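Long-range contacts in putative methylthioribose-1-phosphate isomerase (Archaeoglobus fulgidus, PDB 1T5O), which probably catalyses the interconversion of 5-methylthioribose 1-phosphate and 5-methylthioribulose 1-phosphate, a step of methionine biosynthesis: residues D234-D239 with A268-E273; A240-I245 with F309-L314; E315-L320 with P329-N334. All blocks are in the same frame, centred on the assembly; numbering follows the deposited sequence.

Contact 1: D234-D239 with A268-E273; sequences DRIVRD and ATFDWE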
loop_
_atom_site.group_PDB
_atom_site.type_symbol
_atom_site.label_atom_id
_atom_site.label_comp_id
_atom_site.label_asym_id
_atom_site.label_seq_id
_atom_site.Cartn_x
_atom_site.Cartn_y
_atom_site.Cartn_z
ATOM N N ASP A 234 -2.869 -17.132 -8.985
ATOM C CA ASP A 234 -2.863 -16.949 -10.421
ATOM C C ASP A 234 -2.212 -18.167 -11.041
ATOM O O ASP A 234 -2.523 -18.547 -12.165
ATOM C CB ASP A 234 -2.095 -15.698 -10.780
ATOM C CG ASP A 234 -2.872 -14.457 -10.447
ATOM O OD1 ASP A 234 -3.964 -14.268 -11.047
ATOM O OD2 ASP A 234 -2.412 -13.680 -9.581
ATOM N N ARG A 235 -1.313 -18.787 -10.288
ATOM C CA ARG A 235 -0.612 -19.953 -10.791
ATOM C C ARG A 235 0.120 -20.654 -9.668
ATOM O O ARG A 235 0.816 -20.012 -8.878
ATOM C CB ARG A 235 0.397 -19.535 -11.848
ATOM C CG ARG A 235 0.708 -20.662 -12.782
ATOM C CD ARG A 235 2.165 -20.897 -12.871
ATOM N NE ARG A 235 2.893 -19.899 -13.641
ATOM C CZ ARG A 235 2.632 -19.548 -14.902
ATOM N NH1 ARG A 235 1.621 -20.092 -15.571
ATOM N NH2 ARG A 235 3.453 -18.709 -15.537
ATOM N N ILE A 236 0.001 -21.975 -9.620
ATOM C CA ILE A 236 0.663 -22.729 -8.570
ATOM C C ILE A 236 1.651 -23.722 -9.164
ATOM O O ILE A 236 1.264 -24.614 -9.920
ATOM C CB ILE A 236 -0.368 -23.464 -7.699
ATOM C CG1 ILE A 236 -1.341 -22.421 -7.084
ATOM C CG2 ILE A 236 0.380 -24.286 -6.604
ATOM C CD1 ILE A 236 -2.498 -22.971 -6.265
ATOM N N VAL A 237 2.932 -23.541 -8.833
ATOM C CA VAL A 237 3.994 -24.418 -9.321
ATOM C C VAL A 237 4.471 -25.272 -8.147
ATOM O O VAL A 237 3.992 -25.095 -7.023
ATOM C CB VAL A 237 5.149 -23.602 -9.970
ATOM C CG1 VAL A 237 4.600 -22.845 -11.191
ATOM C CG2 VAL A 237 5.783 -22.631 -8.948
ATOM N N ARG A 238 5.414 -26.182 -8.384
ATOM C CA ARG A 238 5.824 -27.100 -7.335
ATOM C C ARG A 238 6.396 -26.543 -6.063
ATOM O O ARG A 238 6.337 -27.215 -5.034
ATOM C CB ARG A 238 6.769 -28.173 -7.887
ATOM C CG ARG A 238 6.088 -29.052 -8.919
ATOM C CD ARG A 238 6.705 -30.435 -8.995
ATOM N NE ARG A 238 8.148 -30.405 -9.136
ATOM C CZ ARG A 238 8.797 -30.134 -10.262
ATOM N NH1 ARG A 238 8.131 -29.860 -11.379
ATOM N NH2 ARG A 238 10.121 -30.152 -10.270
ATOM N N ASP A 239 6.961 -25.343 -6.113
ATOM C CA ASP A 239 7.518 -24.748 -4.903
ATOM C C ASP A 239 6.902 -23.407 -4.565
ATOM O O ASP A 239 7.395 -22.709 -3.673
ATOM C CB ASP A 239 9.030 -24.580 -5.046
ATOM C CG ASP A 239 9.433 -23.805 -6.315
ATOM O OD1 ASP A 239 10.627 -23.497 -6.449
ATOM O OD2 ASP A 239 8.580 -23.513 -7.186
ATOM N N ALA A 268 -7.113 -26.433 -12.449
ATOM C CA ALA A 268 -6.598 -25.779 -13.650
ATOM C C ALA A 268 -5.574 -24.658 -13.388
ATOM O O ALA A 268 -4.852 -24.254 -14.294
ATOM C CB ALA A 268 -7.757 -25.240 -14.496
ATOM N N THR A 269 -5.497 -24.173 -12.157
ATOM C CA THR A 269 -4.537 -23.114 -11.840
ATOM C C THR A 269 -3.147 -23.697 -11.513
ATOM O O THR A 269 -2.137 -22.977 -11.478
ATOM C CB THR A 269 -5.097 -22.266 -10.688
ATOM O OG1 THR A 269 -6.283 -21.614 -11.159
ATOM C CG2 THR A 269 -4.119 -21.205 -10.227
ATOM N N PHE A 270 -3.090 -25.008 -11.293
ATOM C CA PHE A 270 -1.821 -25.648 -11.010
ATOM C C PHE A 270 -1.049 -25.819 -12.333
ATOM O O PHE A 270 -1.653 -26.042 -13.368
ATOM C CB PHE A 270 -2.029 -27.010 -10.354
ATOM C CG PHE A 270 -2.541 -26.923 -8.933
ATOM C CD1 PHE A 270 -3.837 -26.443 -8.664
ATOM C CD2 PHE A 270 -1.729 -27.304 -7.874
ATOM C CE1 PHE A 270 -4.314 -26.349 -7.333
ATOM C CE2 PHE A 270 -2.194 -27.218 -6.553
ATOM C CZ PHE A 270 -3.478 -26.746 -6.281
ATOM N N ASP A 271 0.272 -25.684 -12.273
ATOM C CA ASP A 271 1.175 -25.814 -13.441
ATOM C C ASP A 271 2.301 -26.638 -12.803
ATOM O O ASP A 271 3.426 -26.159 -12.656
ATOM C CB ASP A 271 1.679 -24.417 -13.853
ATOM C CG ASP A 271 2.368 -24.398 -15.225
ATOM O OD1 ASP A 271 2.543 -25.465 -15.870
ATOM O OD2 ASP A 271 2.734 -23.296 -15.663
ATOM N N TRP A 272 1.980 -27.892 -12.467
ATOM C CA TRP A 272 2.886 -28.762 -11.715
ATOM C C TRP A 272 4.159 -29.267 -12.367
ATOM O O TRP A 272 4.993 -29.869 -11.678
ATOM C CB TRP A 272 2.095 -29.950 -11.131
ATOM C CG TRP A 272 2.582 -30.401 -9.767
ATOM C CD1 TRP A 272 3.119 -31.609 -9.447
ATOM C CD2 TRP A 272 2.570 -29.630 -8.554
ATOM N NE1 TRP A 272 3.450 -31.642 -8.107
ATOM C CE2 TRP A 272 3.120 -30.440 -7.539
ATOM C CE3 TRP A 272 2.147 -28.333 -8.231
ATOM C CZ2 TRP A 272 3.265 -29.997 -6.213
ATOM C CZ3 TRP A 272 2.289 -27.887 -6.906
ATOM C CH2 TRP A 272 2.850 -28.731 -5.918
ATOM N N GLU A 273 4.314 -29.046 -13.676
ATOM C CA GLU A 273 5.549 -29.442 -14.341
ATOM C C GLU A 273 6.634 -28.373 -14.071
ATOM O O GLU A 273 7.819 -28.603 -14.254
ATOM C CB GLU A 273 5.326 -29.545 -15.852
ATOM C CG GLU A 273 4.387 -30.682 -16.265
ATOM C CD GLU A 273 4.982 -32.065 -16.025
ATOM O OE1 GLU A 273 6.137 -32.167 -15.555
ATOM O OE2 GLU A 273 4.288 -33.060 -16.314
HETATM O O HOH W 1 10.375 -29.099 -13.136
#

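Contact 2: A240-I245 with F309-L314; sequences AVFNKI and FDPTPL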
loop_
_atom_site.group_PDB
_atom_site.type_symbol
_atom_site.label_atom_id
_atom_site.label_comp_id
_atom_site.label_asym_id
_atom_site.label_seq_id
_atom_site.Cartn_x
_atom_site.Cartn_y
_atom_site.Cartn_z
ATOM N N ALA A 240 5.833 -23.008 -5.247
ATOM C CA ALA A 240 5.284 -21.690 -4.917
ATOM C C ALA A 240 3.936 -21.331 -5.480
ATOM O O ALA A 240 3.498 -21.881 -6.470
ATOM C CB ALA A 240 6.287 -20.588 -5.331
ATOM N N VAL A 241 3.297 -20.371 -4.821
ATOM C CA VAL A 241 2.019 -19.857 -5.277
ATOM C C VAL A 241 2.247 -18.451 -5.828
ATOM O O VAL A 241 2.701 -17.574 -5.099
ATOM C CB VAL A 241 0.991 -19.773 -4.120
ATOM C CG1 VAL A 241 -0.263 -19.085 -4.603
ATOM C CG2 VAL A 241 0.630 -21.210 -3.629
ATOM N N PHE A 242 1.977 -18.237 -7.116
ATOM C CA PHE A 242 2.084 -16.892 -7.670
ATOM C C PHE A 242 0.696 -16.227 -7.568
ATOM O O PHE A 242 -0.310 -16.800 -7.994
ATOM C CB PHE A 242 2.557 -16.902 -9.139
ATOM C CG PHE A 242 4.036 -17.240 -9.308
ATOM C CD1 PHE A 242 4.468 -18.569 -9.293
ATOM C CD2 PHE A 242 4.991 -16.229 -9.436
ATOM C CE1 PHE A 242 5.824 -18.890 -9.400
ATOM C CE2 PHE A 242 6.365 -16.540 -9.542
ATOM C CZ PHE A 242 6.774 -17.887 -9.523
ATOM N N ASN A 243 0.635 -15.033 -6.971
ATOM C CA ASN A 243 -0.645 -14.325 -6.847
ATOM C C ASN A 243 -0.341 -12.831 -6.891
ATOM O O ASN A 243 0.825 -12.460 -6.932
ATOM C CB ASN A 243 -1.338 -14.726 -5.532
ATOM C CG ASN A 243 -2.782 -14.315 -5.505
ATOM O OD1 ASN A 243 -3.524 -14.586 -6.452
ATOM N ND2 ASN A 243 -3.198 -13.643 -4.430
ATOM N N LYS A 244 -1.373 -11.979 -6.908
ATOM C CA LYS A 244 -1.189 -10.519 -6.961
ATOM C C LYS A 244 -0.062 -10.047 -6.027
ATOM O O LYS A 244 -0.035 -10.450 -4.856
ATOM C CB LYS A 244 -2.501 -9.808 -6.569
ATOM C CG LYS A 244 -2.389 -8.282 -6.549
ATOM C CD LYS A 244 -1.984 -7.742 -7.924
ATOM C CE LYS A 244 -2.975 -8.194 -9.002
ATOM N NZ LYS A 244 -2.668 -7.712 -10.392
ATOM N N ILE A 245 0.853 -9.196 -6.508
ATOM C CA ILE A 245 1.948 -8.747 -5.622
ATOM C C ILE A 245 1.429 -8.321 -4.262
ATOM O O ILE A 245 0.426 -7.617 -4.151
ATOM C CB ILE A 245 2.758 -7.483 -6.075
ATOM C CG1 ILE A 245 2.230 -6.986 -7.389
ATOM C CG2 ILE A 245 4.295 -7.715 -5.932
ATOM C CD1 ILE A 245 1.096 -6.096 -7.174
ATOM N N PHE A 309 3.088 -9.779 -9.821
ATOM C CA PHE A 309 2.855 -10.834 -8.843
ATOM C C PHE A 309 4.099 -11.066 -8.020
ATOM O O PHE A 309 5.169 -10.531 -8.316
ATOM C CB PHE A 309 2.603 -12.190 -9.545
ATOM C CG PHE A 309 1.598 -12.144 -10.667
ATOM C CD1 PHE A 309 2.015 -12.001 -11.981
ATOM C CD2 PHE A 309 0.238 -12.246 -10.398
ATOM C CE1 PHE A 309 1.093 -11.958 -13.021
ATOM C CE2 PHE A 309 -0.695 -12.204 -11.423
ATOM C CZ PHE A 309 -0.271 -12.059 -12.741
ATOM N N ASP A 310 3.950 -11.901 -6.995
ATOM C CA ASP A 310 5.088 -12.366 -6.233
ATOM C C ASP A 310 4.868 -13.853 -5.953
ATOM O O ASP A 310 3.757 -14.361 -6.081
ATOM C CB ASP A 310 5.363 -11.572 -4.920
ATOM C CG ASP A 310 4.172 -11.487 -3.947
ATOM O OD1 ASP A 310 3.281 -12.365 -3.892
ATOM O OD2 ASP A 310 4.178 -10.501 -3.171
ATOM N N PRO A 311 5.938 -14.581 -5.641
ATOM C CA PRO A 311 5.822 -16.007 -5.345
ATOM C C PRO A 311 5.788 -16.219 -3.825
ATOM O O PRO A 311 6.614 -15.681 -3.101
ATOM C CB PRO A 311 7.074 -16.607 -5.974
ATOM C CG PRO A 311 8.110 -15.441 -5.964
ATOM C CD PRO A 311 7.342 -14.150 -5.812
ATOM N N THR A 312 4.799 -16.959 -3.352
ATOM C CA THR A 312 4.695 -17.273 -1.932
ATOM C C THR A 312 5.182 -18.730 -1.827
ATOM O O THR A 312 4.598 -19.623 -2.458
ATOM C CB THR A 312 3.210 -17.195 -1.427
ATOM O OG1 THR A 312 2.758 -15.833 -1.423
ATOM C CG2 THR A 312 3.089 -17.768 -0.030
ATOM N N PRO A 313 6.254 -18.989 -1.048
ATOM C CA PRO A 313 6.735 -20.373 -0.924
ATOM C C PRO A 313 5.647 -21.245 -0.292
ATOM O O PRO A 313 4.909 -20.789 0.598
ATOM C CB PRO A 313 7.978 -20.238 -0.039
ATOM C CG PRO A 313 7.673 -19.009 0.819
ATOM C CD PRO A 313 6.999 -18.073 -0.156
ATOM N N LEU A 314 5.548 -22.501 -0.732
ATOM C CA LEU A 314 4.516 -23.383 -0.195
ATOM C C LEU A 314 4.706 -23.647 1.294
ATOM O O LEU A 314 3.781 -24.098 1.968
ATOM C CB LEU A 314 4.469 -24.695 -0.985
ATOM C CG LEU A 314 3.855 -24.455 -2.368
ATOM C CD1 LEU A 314 3.930 -25.748 -3.182
ATOM C CD2 LEU A 314 2.402 -23.972 -2.223
#

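Contact 3: E315-L320 with P329-N334; sequences ENVTAL and PPYEVN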
loop_
_atom_site.group_PDB
_atom_site.type_symbol
_atom_site.label_atom_id
_atom_site.label_comp_id
_atom_site.label_asym_id
_atom_site.label_seq_id
_atom_site.Cartn_x
_atom_site.Cartn_y
_atom_site.Cartn_z
ATOM N N GLU A 315 5.906 -23.361 1.800
ATOM C CA GLU A 315 6.188 -23.540 3.218
ATOM C C GLU A 315 5.321 -22.565 4.040
ATOM O O GLU A 315 5.096 -22.769 5.232
ATOM C CB GLU A 315 7.680 -23.274 3.504
ATOM C CG GLU A 315 8.254 -24.159 4.607
ATOM C CD GLU A 315 8.443 -23.408 5.909
ATOM O OE1 GLU A 315 9.125 -22.352 5.868
ATOM O OE2 GLU A 315 7.926 -23.867 6.964
ATOM N N ASN A 316 4.852 -21.492 3.408
ATOM C CA ASN A 316 4.003 -20.504 4.084
ATOM C C ASN A 316 2.513 -20.737 3.792
ATOM O O ASN A 316 1.681 -19.875 4.077
ATOM C CB ASN A 316 4.355 -19.082 3.624
ATOM C CG ASN A 316 5.713 -18.608 4.124
ATOM O OD1 ASN A 316 6.503 -19.391 4.647
ATOM N ND2 ASN A 316 5.997 -17.307 3.940
ATOM N N VAL A 317 2.182 -21.877 3.192
ATOM C CA VAL A 317 0.783 -22.192 2.879
ATOM C C VAL A 317 0.343 -23.377 3.745
ATOM O O VAL A 317 0.921 -24.472 3.664
ATOM C CB VAL A 317 0.631 -22.548 1.391
ATOM C CG1 VAL A 317 -0.823 -22.951 1.087
ATOM C CG2 VAL A 317 1.064 -21.329 0.530
ATOM N N THR A 318 -0.661 -23.142 4.582
ATOM C CA THR A 318 -1.183 -24.161 5.500
ATOM C C THR A 318 -1.904 -25.269 4.736
ATOM O O THR A 318 -1.806 -26.451 5.083
ATOM C CB THR A 318 -2.168 -23.515 6.516
ATOM O OG1 THR A 318 -1.536 -22.374 7.125
ATOM C CG2 THR A 318 -2.573 -24.533 7.610
ATOM N N ALA A 319 -2.643 -24.880 3.697
ATOM C CA ALA A 319 -3.336 -25.857 2.880
ATOM C C ALA A 319 -3.847 -25.188 1.619
ATOM O O ALA A 319 -4.067 -23.973 1.595
ATOM C CB ALA A 319 -4.533 -26.481 3.681
ATOM N N LEU A 320 -4.045 -25.996 0.580
ATOM C CA LEU A 320 -4.589 -25.536 -0.684
ATOM C C LEU A 320 -6.060 -26.009 -0.692
ATOM O O LEU A 320 -6.351 -27.143 -0.348
ATOM C CB LEU A 320 -3.806 -26.174 -1.852
ATOM C CG LEU A 320 -2.298 -25.897 -1.873
ATOM C CD1 LEU A 320 -1.609 -26.762 -2.919
ATOM C CD2 LEU A 320 -2.042 -24.409 -2.146
ATOM N N PRO A 329 0.374 -30.339 3.346
ATOM C CA PRO A 329 1.781 -30.679 3.089
ATOM C C PRO A 329 1.961 -32.136 3.519
ATOM O O PRO A 329 1.229 -32.623 4.373
ATOM C CB PRO A 329 2.555 -29.719 4.003
ATOM C CG PRO A 329 1.589 -28.517 4.155
ATOM C CD PRO A 329 0.258 -29.217 4.302
ATOM N N PRO A 330 2.915 -32.856 2.919
ATOM C CA PRO A 330 3.848 -32.428 1.864
ATOM C C PRO A 330 3.143 -32.359 0.493
ATOM O O PRO A 330 2.559 -33.352 0.025
ATOM C CB PRO A 330 4.945 -33.493 1.926
ATOM C CG PRO A 330 4.163 -34.750 2.278
ATOM C CD PRO A 330 3.146 -34.262 3.309
ATOM N N TYR A 331 3.202 -31.189 -0.139
ATOM C CA TYR A 331 2.551 -30.973 -1.417
ATOM C C TYR A 331 3.084 -31.857 -2.546
ATOM O O TYR A 331 2.314 -32.281 -3.395
ATOM C CB TYR A 331 2.631 -29.485 -1.788
ATOM C CG TYR A 331 1.881 -28.610 -0.790
ATOM C CD1 TYR A 331 2.537 -27.592 -0.078
ATOM C CD2 TYR A 331 0.522 -28.820 -0.543
ATOM C CE1 TYR A 331 1.838 -26.798 0.866
ATOM C CE2 TYR A 331 -0.182 -28.044 0.393
ATOM C CZ TYR A 331 0.477 -27.035 1.096
ATOM O OH TYR A 331 -0.234 -26.283 2.018
ATOM N N GLU A 332 4.379 -32.161 -2.514
ATOM C CA GLU A 332 5.010 -33.000 -3.534
ATOM C C GLU A 332 4.301 -34.355 -3.569
ATOM O O GLU A 332 4.208 -34.998 -4.614
ATOM C CB GLU A 332 6.489 -33.205 -3.205
ATOM C CG GLU A 332 7.348 -33.504 -4.423
ATOM C CD GLU A 332 7.531 -32.287 -5.338
ATOM O OE1 GLU A 332 7.736 -31.159 -4.831
ATOM O OE2 GLU A 332 7.495 -32.460 -6.572
ATOM N N VAL A 333 3.816 -34.791 -2.415
ATOM C CA VAL A 333 3.085 -36.050 -2.352
ATOM C C VAL A 333 1.577 -35.853 -2.564
ATOM O O VAL A 333 0.966 -36.525 -3.390
ATOM C CB VAL A 333 3.263 -36.773 -0.974
ATOM C CG1 VAL A 333 2.391 -38.024 -0.932
ATOM C CG2 VAL A 333 4.708 -37.173 -0.751
ATOM N N ASN A 334 0.986 -34.907 -1.841
ATOM C CA ASN A 334 -0.461 -34.717 -1.877
ATOM C C ASN A 334 -1.133 -33.993 -3.017
ATOM O O ASN A 334 -2.315 -34.233 -3.275
ATOM C CB ASN A 334 -0.923 -34.112 -0.550
ATOM C CG ASN A 334 -0.580 -35.001 0.621
ATOM O OD1 ASN A 334 -0.558 -36.214 0.480
ATOM N ND2 ASN A 334 -0.322 -34.408 1.784
#

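Contact 1: D234-D239 with A268-E273
Ile236 and Phe270 form a single backbone bridge between two segments running roughly the same way, 30° apart: Ile236 N donates to Thr269 O at 3.0 Å, and Asp271 N returns a bond to Ile236 O at 2.8 Å. Thus both polar backbone atoms of Ile236 are used on one loop. Beside this bridge, Ile236 CD1 sits over one face of the Phe270 ring, 4.1 Å from its centroid, while the CG2 branch meets Phe270 CD2 and the edge of the Trp272 indole. Arg238 passes across the other aromatic group: its CG rests over a face of Trp272, 3.6 Å from the centroid of the five-membered ring. The chain then bends at chi3 (-51°), which carries NH1 to the loop backbone. There NH1 makes a nearly straight bond, 172° at the hydrogen, to Trp272 O at 3.2 Å and a weak one to Glu273 O; a water joins NH1 to the same Glu273 carbonyl. Arg235 NH1 and Asp271 OD2 form a salt bridge of 3.4 Å in which the oxygen stands well out of the guanidinium plane, so attraction of charge replaces a directed N-H bond. The bridge ties the edge strand 235-237 to the loop following strand 261-264; Val335 of helix 331-338 touches Phe270 and Trp272, and Thr322 of strand 319-322 also packs on Phe270.

Contact 2: A240-I245 with F309-L314
Val241 and Thr312 exchange two backbone hydrogen bonds, N to O and O to N, each 2.8 Å long, and so set the antiparallel register of strands 240-244 and 309-313. The next hydrogen-bonded pair, Asn243 with Asp310, is looser: Asp310 N reaches Asn243 O at 3.2 Å, nearly along the C=O axis, and the return bond from Asn243 N is weak. CA-H...O contacts fill the steps between, among them Phe242 CA to Asp310 O at 3.4 Å.

Apolar packing differs on the two faces of the ladder. On one, Pro311 CB lies over the Phe242 ring, 3.9 Å from its centroid and displaced toward the rim, and also meets Ala240 CB. With an alanine at Phe242, Pro311 would probably lose this aromatic cover, leaving a gap beside its ring. On the Val241 side, CG2 meets CD2 of Leu314, just beyond the strand, at 3.6 Å, the two side chains crossing at about a right angle. Phe309 CB comes 3.2 Å from Asn243 O, and the Phe309 ring turns its edge to the Asn243-Lys244 peptide.

Among polar groups, the Asp310 carboxylate stands between backbone N and carbonyl carbon (chi1 55°), beside Ile245; OD2 accepts from Gly246 N and OD1 from Tyr248 N, at the start of helix 247-256. Asn243 ND2 bonds Thr247 OG1, and Gln222 of the second subunit bonds Pro311 O. Strands 235-237, 240-244 and 309-313 form a three-stranded antiparallel sheet whose middle strand carries the predicted substrate-binding residues Asn243 and Lys244, the latter touching Cys154, the predicted transition-state stabiliser.

Contact 3: E315-L320 with P329-N334
Tyr331 delivers its hydroxyl to the backbone of Val317, where OH donates a hydrogen bond to the carbonyl O at 2.7 Å. The donor stands above the carbonyl plane, 64° out of it, while the carbonyl oxygen itself lies at the edge of the tyrosine ring and in the ring plane. Two carbons also lie close to the hydroxyl: Ala319 CA is 3.2 Å from Tyr331 OH, and Val317 CG1 approaches the same oxygen at 3.5 Å, the valine and tyrosine side chains crossing at about a right angle. Farther back along the ring, Leu320 comes in obliquely, its CG lying 3.8 Å from Tyr331 CE2 and its CD1 touching both CD2 and CE2. The buried phenol is therefore anchored through its oxygen and braced along one side by leucine.

Tyr331 starts the helix, and with CG anti to the carbonyl carbon (chi1 -63°) the ring is placed so that its hydroxyl meets the turn ahead of strand 319-322. Pro329, two residues earlier, sets its CA 4.1 Å above the centre of the ring, and its CD rests 3.5 Å from Thr318 O. A cis peptide links it to Pro330, which occupies the N-cap position; Pro330 O receives a bond from Asn334 N at 2.9 Å in the first helical turn. Asn334 ND2 in turn bonds Tyr328 O, fastening the helix to the residue before the two prolines.

On the other side of the contact, Thr318 OG1 and backbone are bonded to Phe261, Val317 and Leu320 pack on Val263, and Leu320 pairs with Ile327. The contact thus joins the start of helix 331-338 to the beginning of strand 319-322 and the loop leading into it; that strand lies between strands 261-264 and 325-327 in the mixed, Rossmann-like sheet of the eIF-2B alpha/beta/delta family.

Overall arrangement
Contacts 1 and 2 meet in the three-stranded antiparallel sheet, contact 1 through strand 235-237, their centres 10 Å apart. A classic beta bulge joins them, Asp234 and Arg235 both facing Phe242: Arg235 O lies 2.8 Å from Phe242 N, and Asp234 N equally far from Phe242 O. The junction gathers predicted active-site residues, since Asp234, the likely proton donor, packs against Asn243 and Phe309 of contact 2. Contact 3 lies farther out, its centre 12 Å from that of contact 1 and 14 Å from that of contact 2. Phe270 CE2 meets Leu320 CD1 at 3.7 Å, linking contacts 1 and 3, while Val317 packs on Val241 and Thr312 of contact 2.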